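PDB 3T0O: ribonuclease T2, which cleaves single-stranded RNA, preferentially between purine and uridine, and degrades microbial RNA into fragments that are then sensed by TLR8 in innate immunity. Local coordinates for residues F57-I62 against R85-E90; S125-L130 against A142-A147. One frame throughout, in Å; residues are numbered along the deposited sequence.

Interaction 1. Residues F57-I62 against R85-E90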
loop_
_atom_site.group_PDB
_atom_site.type_symbol
_atom_site.label_atom_id
_atom_site.label_comp_id
_atom_site.label_asym_id
_atom_site.label_seq_id
_atom_site.Cartn_x
_atom_site.Cartn_y
_atom_site.Cartn_z
ATOM N N PHE A 57 -19.144 -5.258 -0.522
ATOM C CA PHE A 57 -18.718 -3.967 -1.067
ATOM C C PHE A 57 -19.877 -3.336 -1.824
ATOM O O PHE A 57 -20.595 -4.022 -2.562
ATOM C CB PHE A 57 -17.583 -4.206 -2.031
ATOM C CG PHE A 57 -17.020 -2.964 -2.604
ATOM C CD1 PHE A 57 -16.489 -1.988 -1.777
ATOM C CD2 PHE A 57 -17.150 -2.697 -3.974
ATOM C CE1 PHE A 57 -15.989 -0.767 -2.311
ATOM C CE2 PHE A 57 -16.630 -1.511 -4.515
ATOM C CZ PHE A 57 -16.039 -0.558 -3.722
ATOM N N ASN A 58 -20.015 -2.024 -1.641
ATOM C CA ASN A 58 -21.063 -1.261 -2.308
ATOM C C ASN A 58 -20.388 0.035 -2.812
ATOM O O ASN A 58 -20.150 0.996 -2.067
ATOM C CB ASN A 58 -22.204 -0.974 -1.341
ATOM C CG ASN A 58 -23.323 -0.198 -1.986
ATOM O OD1 ASN A 58 -23.199 0.203 -3.146
ATOM N ND2 ASN A 58 -24.423 0.031 -1.250
ATOM N N LEU A 59 -20.088 0.038 -4.101
ATOM C CA LEU A 59 -19.407 1.159 -4.705
ATOM C C LEU A 59 -20.121 2.501 -4.465
ATOM O O LEU A 59 -19.506 3.532 -4.217
ATOM C CB LEU A 59 -19.200 0.855 -6.188
ATOM C CG LEU A 59 -18.356 1.851 -6.974
ATOM C CD1 LEU A 59 -16.931 1.882 -6.433
ATOM C CD2 LEU A 59 -18.371 1.366 -8.479
ATOM N N GLU A 60 -21.440 2.461 -4.536
ATOM C CA GLU A 60 -22.251 3.648 -4.302
ATOM C C GLU A 60 -21.906 4.393 -3.014
ATOM O O GLU A 60 -21.968 5.625 -2.963
ATOM C CB GLU A 60 -23.737 3.259 -4.309
ATOM C CG GLU A 60 -24.202 2.822 -5.683
ATOM N N GLU A 61 -21.511 3.649 -1.966
ATOM C CA GLU A 61 -21.203 4.238 -0.659
ATOM C C GLU A 61 -19.970 5.095 -0.636
ATOM O O GLU A 61 -19.826 5.985 0.229
ATOM C CB GLU A 61 -21.033 3.127 0.354
ATOM C CG GLU A 61 -22.368 2.509 0.679
ATOM C CD GLU A 61 -22.273 1.445 1.763
ATOM O OE1 GLU A 61 -21.467 1.629 2.688
ATOM O OE2 GLU A 61 -23.012 0.445 1.681
ATOM N N ILE A 62 -19.077 4.844 -1.582
ATOM C CA ILE A 62 -17.797 5.596 -1.631
ATOM C C ILE A 62 -17.710 6.455 -2.895
ATOM O O ILE A 62 -16.634 6.861 -3.306
ATOM C CB ILE A 62 -16.580 4.677 -1.535
ATOM C CG1 ILE A 62 -16.532 3.658 -2.676
ATOM C CG2 ILE A 62 -16.572 3.964 -0.147
ATOM C CD1 ILE A 62 -15.057 3.018 -2.800
ATOM N N ARG A 85 -13.266 -4.108 -8.771
ATOM C CA ARG A 85 -12.983 -5.487 -8.322
ATOM C C ARG A 85 -11.907 -5.479 -7.264
ATOM O O ARG A 85 -11.945 -6.221 -6.284
ATOM C CB ARG A 85 -12.505 -6.410 -9.449
ATOM C CG ARG A 85 -13.349 -6.465 -10.684
ATOM C CD ARG A 85 -12.815 -7.587 -11.603
ATOM N NE ARG A 85 -12.737 -8.894 -10.942
ATOM C CZ ARG A 85 -12.441 -10.038 -11.568
ATOM N NH1 ARG A 85 -12.183 -10.032 -12.873
ATOM N NH2 ARG A 85 -12.407 -11.192 -10.900
ATOM N N PHE A 86 -10.904 -4.641 -7.439
ATOM C CA PHE A 86 -9.829 -4.561 -6.412
ATOM C C PHE A 86 -10.327 -3.996 -5.115
ATOM O O PHE A 86 -10.031 -4.524 -4.071
ATOM C CB PHE A 86 -8.698 -3.734 -7.038
ATOM C CG PHE A 86 -7.595 -3.335 -6.126
ATOM C CD1 PHE A 86 -7.045 -4.218 -5.248
ATOM C CD2 PHE A 86 -7.039 -2.050 -6.231
ATOM C CE1 PHE A 86 -5.968 -3.826 -4.415
ATOM C CE2 PHE A 86 -6.009 -1.663 -5.459
ATOM C CZ PHE A 86 -5.463 -2.548 -4.510
ATOM N N TRP A 87 -11.104 -2.911 -5.203
ATOM C CA TRP A 87 -11.563 -2.273 -3.971
ATOM C C TRP A 87 -12.552 -3.219 -3.262
ATOM O O TRP A 87 -12.566 -3.247 -2.021
ATOM C CB TRP A 87 -12.263 -0.946 -4.347
ATOM C CG TRP A 87 -11.331 -0.027 -4.966
ATOM C CD1 TRP A 87 -9.974 0.066 -4.761
ATOM C CD2 TRP A 87 -11.673 0.939 -5.944
ATOM N NE1 TRP A 87 -9.452 1.078 -5.577
ATOM C CE2 TRP A 87 -10.461 1.626 -6.309
ATOM C CE3 TRP A 87 -12.864 1.282 -6.570
ATOM C CZ2 TRP A 87 -10.459 2.676 -7.257
ATOM C CZ3 TRP A 87 -12.865 2.311 -7.489
ATOM C CH2 TRP A 87 -11.679 2.973 -7.843
ATOM N N LYS A 88 -13.342 -3.978 -4.029
ATOM C CA LYS A 88 -14.256 -4.920 -3.439
ATOM C C LYS A 88 -13.407 -5.931 -2.635
ATOM O O LYS A 88 -13.788 -6.301 -1.521
ATOM C CB LYS A 88 -15.043 -5.615 -4.542
ATOM C CG LYS A 88 -15.872 -6.792 -4.029
ATOM C CD LYS A 88 -16.641 -7.369 -5.238
ATOM C CE LYS A 88 -17.147 -8.773 -4.984
ATOM N NZ LYS A 88 -18.299 -8.725 -4.051
ATOM N N HIS A 89 -12.342 -6.438 -3.279
ATOM C CA HIS A 89 -11.461 -7.403 -2.612
ATOM C C HIS A 89 -10.915 -6.823 -1.311
ATOM O O HIS A 89 -10.951 -7.466 -0.254
ATOM C CB HIS A 89 -10.296 -7.772 -3.550
ATOM C CG HIS A 89 -9.239 -8.608 -2.901
ATOM N ND1 HIS A 89 -9.340 -9.976 -2.816
ATOM C CD2 HIS A 89 -8.051 -8.273 -2.334
ATOM C CE1 HIS A 89 -8.286 -10.452 -2.169
ATOM N NE2 HIS A 89 -7.482 -9.447 -1.880
ATOM N N GLU A 90 -10.482 -5.578 -1.358
ATOM C CA GLU A 90 -9.907 -4.954 -0.178
ATOM C C GLU A 90 -10.974 -4.801 0.883
ATOM O O GLU A 90 -10.697 -4.985 2.085
ATOM C CB GLU A 90 -9.306 -3.610 -0.491
ATOM C CG GLU A 90 -8.017 -3.826 -1.368
ATOM C CD GLU A 90 -6.896 -4.545 -0.635
ATOM O OE1 GLU A 90 -6.613 -4.247 0.551
ATOM O OE2 GLU A 90 -6.301 -5.447 -1.265
HETATM O O HOH W 1 -19.912 -6.409 -4.169
#
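The ammonium NZ of K88 reaches F57 through one water. The water accepts from K88 NZ at 2.8 Å and donates to F57 O at 3.0 Å. K88 NZ also forms a salt bridge with E92, whose OE2 accepts a hydrogen bond from F57 N. Both backbone polar atoms of F57 are thus tied to the helix bearing K88. The lysine chain is extended until its last torsion, which bends (chi4 74°) and brings NZ to these partners.

The rest of the contact is apolar. The F57 ring lies against the helix backbone with one face. K88 CA sits over that face, 3.9 Å from the ring centroid and 29° off the normal, a CH-pi contact. L59 N lies above the opposite face, offset toward the rim. F57 CG is anti to its own N (chi1 -177°), which turns a face of the ring onto the backbone at W87 and K88 and carries CZ to W87 CB at 3.8 Å. L59 CD1 comes in at the edge of the W87 indole, 4.1 Å from CE3. W87 NE1 is hydrogen-bonded to W73 O.

E90, on the same helix, is probably an active-site residue, as in related RNase T2 enzymes. Residues 57-62 belong to the loop after strand 39-45. Residues 85-90 lie on helix 84-98. L59 and W87 both touch L66 of helix 66-72, while I62 meets F111 of helix 107-121.

Interaction 2. Residues S125-L130 against A142-A147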
loop_
_atom_site.group_PDB
_atom_site.type_symbol
_atom_site.label_atom_id
_atom_site.label_comp_id
_atom_site.label_asym_id
_atom_site.label_seq_id
_atom_site.Cartn_x
_atom_site.Cartn_y
_atom_site.Cartn_z
ATOM N N SER A 125 6.549 11.987 -0.934
ATOM C CA SER A 125 7.359 13.192 -0.668
ATOM C C SER A 125 8.489 12.842 0.259
ATOM O O SER A 125 9.560 13.410 0.099
ATOM C CB SER A 125 6.525 14.315 -0.056
ATOM O OG SER A 125 5.617 14.728 -1.043
ATOM N N VAL A 126 8.250 11.957 1.203
ATOM C CA VAL A 126 9.287 11.568 2.151
ATOM C C VAL A 126 10.504 11.011 1.443
ATOM O O VAL A 126 11.657 11.467 1.683
ATOM C CB VAL A 126 8.718 10.607 3.134
ATOM C CG1 VAL A 126 9.753 9.890 3.920
ATOM C CG2 VAL A 126 7.774 11.379 4.033
ATOM N N LEU A 127 10.236 10.067 0.510
ATOM C CA LEU A 127 11.352 9.447 -0.161
ATOM C C LEU A 127 12.097 10.481 -0.986
ATOM O O LEU A 127 13.342 10.519 -0.983
ATOM C CB LEU A 127 10.826 8.294 -1.072
ATOM C CG LEU A 127 10.476 7.094 -0.218
ATOM C CD1 LEU A 127 9.698 6.126 -1.209
ATOM C CD2 LEU A 127 11.650 6.364 0.392
ATOM N N LEU A 128 11.344 11.279 -1.760
ATOM C CA LEU A 128 12.025 12.232 -2.636
ATOM C C LEU A 128 12.836 13.228 -1.866
ATOM O O LEU A 128 13.929 13.561 -2.316
ATOM C CB LEU A 128 11.021 12.921 -3.555
ATOM C CG LEU A 128 10.443 11.951 -4.568
ATOM C CD1 LEU A 128 9.217 12.625 -5.246
ATOM C CD2 LEU A 128 11.514 11.435 -5.562
ATOM N N LYS A 129 12.330 13.693 -0.717
ATOM C CA LYS A 129 13.087 14.654 0.097
ATOM C C LYS A 129 14.360 14.049 0.622
ATOM O O LYS A 129 15.364 14.788 0.834
ATOM C CB LYS A 129 12.194 15.104 1.268
ATOM C CG LYS A 129 12.923 16.089 2.107
ATOM C CD LYS A 129 11.975 16.778 2.985
ATOM C CE LYS A 129 12.737 17.802 3.786
ATOM N NZ LYS A 129 11.750 18.538 4.554
ATOM N N LEU A 130 14.341 12.734 0.810
ATOM C CA LEU A 130 15.493 12.018 1.272
ATOM C C LEU A 130 16.466 11.759 0.120
ATOM O O LEU A 130 17.556 11.183 0.347
ATOM C CB LEU A 130 15.016 10.726 1.935
ATOM C CG LEU A 130 14.170 10.691 3.243
ATOM C CD1 LEU A 130 13.582 9.354 3.515
ATOM C CD2 LEU A 130 15.047 11.126 4.447
ATOM N N ALA A 142 18.955 -0.738 3.254
ATOM C CA ALA A 142 19.087 0.130 4.456
ATOM C C ALA A 142 18.827 1.580 4.134
ATOM O O ALA A 142 18.406 2.340 5.014
ATOM C CB ALA A 142 20.494 -0.026 5.052
ATOM N N ASP A 143 19.003 1.967 2.877
ATOM C CA ASP A 143 18.694 3.379 2.550
ATOM C C ASP A 143 17.233 3.662 2.816
ATOM O O ASP A 143 16.881 4.709 3.431
ATOM C CB ASP A 143 18.992 3.676 1.077
ATOM C CG ASP A 143 20.455 3.562 0.755
ATOM O OD1 ASP A 143 21.339 3.767 1.663
ATOM O OD2 ASP A 143 20.750 3.282 -0.432
ATOM N N PHE A 144 16.368 2.750 2.394
ATOM C CA PHE A 144 14.969 2.904 2.609
ATOM C C PHE A 144 14.644 2.689 4.081
ATOM O O PHE A 144 13.968 3.460 4.675
ATOM C CB PHE A 144 14.214 1.868 1.821
ATOM C CG PHE A 144 14.164 2.162 0.392
ATOM C CD1 PHE A 144 13.059 2.816 -0.155
ATOM C CD2 PHE A 144 15.196 1.693 -0.464
ATOM C CE1 PHE A 144 13.041 3.047 -1.496
ATOM C CE2 PHE A 144 15.151 1.916 -1.824
ATOM C CZ PHE A 144 14.053 2.621 -2.334
ATOM N N LYS A 145 15.135 1.587 4.657
ATOM C CA LYS A 145 14.702 1.281 6.006
ATOM C C LYS A 145 15.125 2.333 6.997
ATOM O O LYS A 145 14.310 2.799 7.836
ATOM C CB LYS A 145 15.195 -0.117 6.391
ATOM C CG LYS A 145 14.292 -0.694 7.425
ATOM C CD LYS A 145 14.646 -2.140 7.711
ATOM C CE LYS A 145 14.046 -3.045 6.641
ATOM N NZ LYS A 145 14.342 -4.496 6.892
ATOM N N ASP A 146 16.352 2.775 6.910
ATOM C CA ASP A 146 16.858 3.670 7.935
ATOM C C ASP A 146 16.256 5.039 7.751
ATOM O O ASP A 146 15.895 5.691 8.736
ATOM C CB ASP A 146 18.373 3.711 7.923
ATOM C CG ASP A 146 18.978 2.404 8.343
ATOM O OD1 ASP A 146 18.282 1.561 8.969
ATOM O OD2 ASP A 146 20.155 2.204 8.043
ATOM N N ALA A 147 16.105 5.469 6.531
ATOM C CA ALA A 147 15.550 6.804 6.307
ATOM C C ALA A 147 14.049 6.841 6.656
ATOM O O ALA A 147 13.621 7.815 7.286
ATOM C CB ALA A 147 15.857 7.248 4.916
#
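L130 and A147 meet at the tight end of this contact. L130 CD1 stands 3.4 Å from A147 CB, a short, strained approach for two methyl carbons. The other branch, CD2, is 4.0 Å from the same methyl. Both branches of the leucine therefore bear on one small side chain. CG of L130 lies beside its backbone N (chi1 -66°), and from there CD1 extends to A147. The short alanine lets the backbones come close, with L130 CA and A147 CA 7.2 Å apart.

Residues 125-129 lie on helix 123-129, and L130 comes directly after that range. Residues 142-147 lie on the next helix, 141-152. A connection containing the short strand 139-140 joins the two, so this is a local contact in the alpha/beta fold of RNase T2. It is plain packing, remote from the probable active-site residues H41, E90 and H94.

L127 and F144 make the second, looser pair. L127 CD2 approaches the ring obliquely, 3.9 Å from F144 CD1 and 4.1 Å from F144 CE1. The leucine runs nearly perpendicular to the phenylalanine side chain. Y224 joins them: it touches L127 and packs edge-to-face with F144. F144 also meets I158 of strand 157-161. No hydrogen bond links the two segments. The tight L130-A147 pair lies at the more open side, partly exposed to solvent, while the looser L127-F144 pair is buried.

In the fold
From the N terminus, the chain passes strands 12-18 and 39-45 before it reaches residues 57-62. Interaction 1 then closes a loop of 22 intervening residues, which includes helix 66-72, and joins the stretch after strand 39-45 to helix 84-98. Helix 107-121 follows. Interaction 2 closes a shorter loop of 11 residues and ties helix 123-129 to helix 141-152, just before strand 157-161. The two loops are in series and neither nest nor cross. The contacts do not touch: their nearest atoms are about 18 Å apart and their centres 32 Å apart, on opposite sides of the chain's centre. They lie in separate helical parts of the chain.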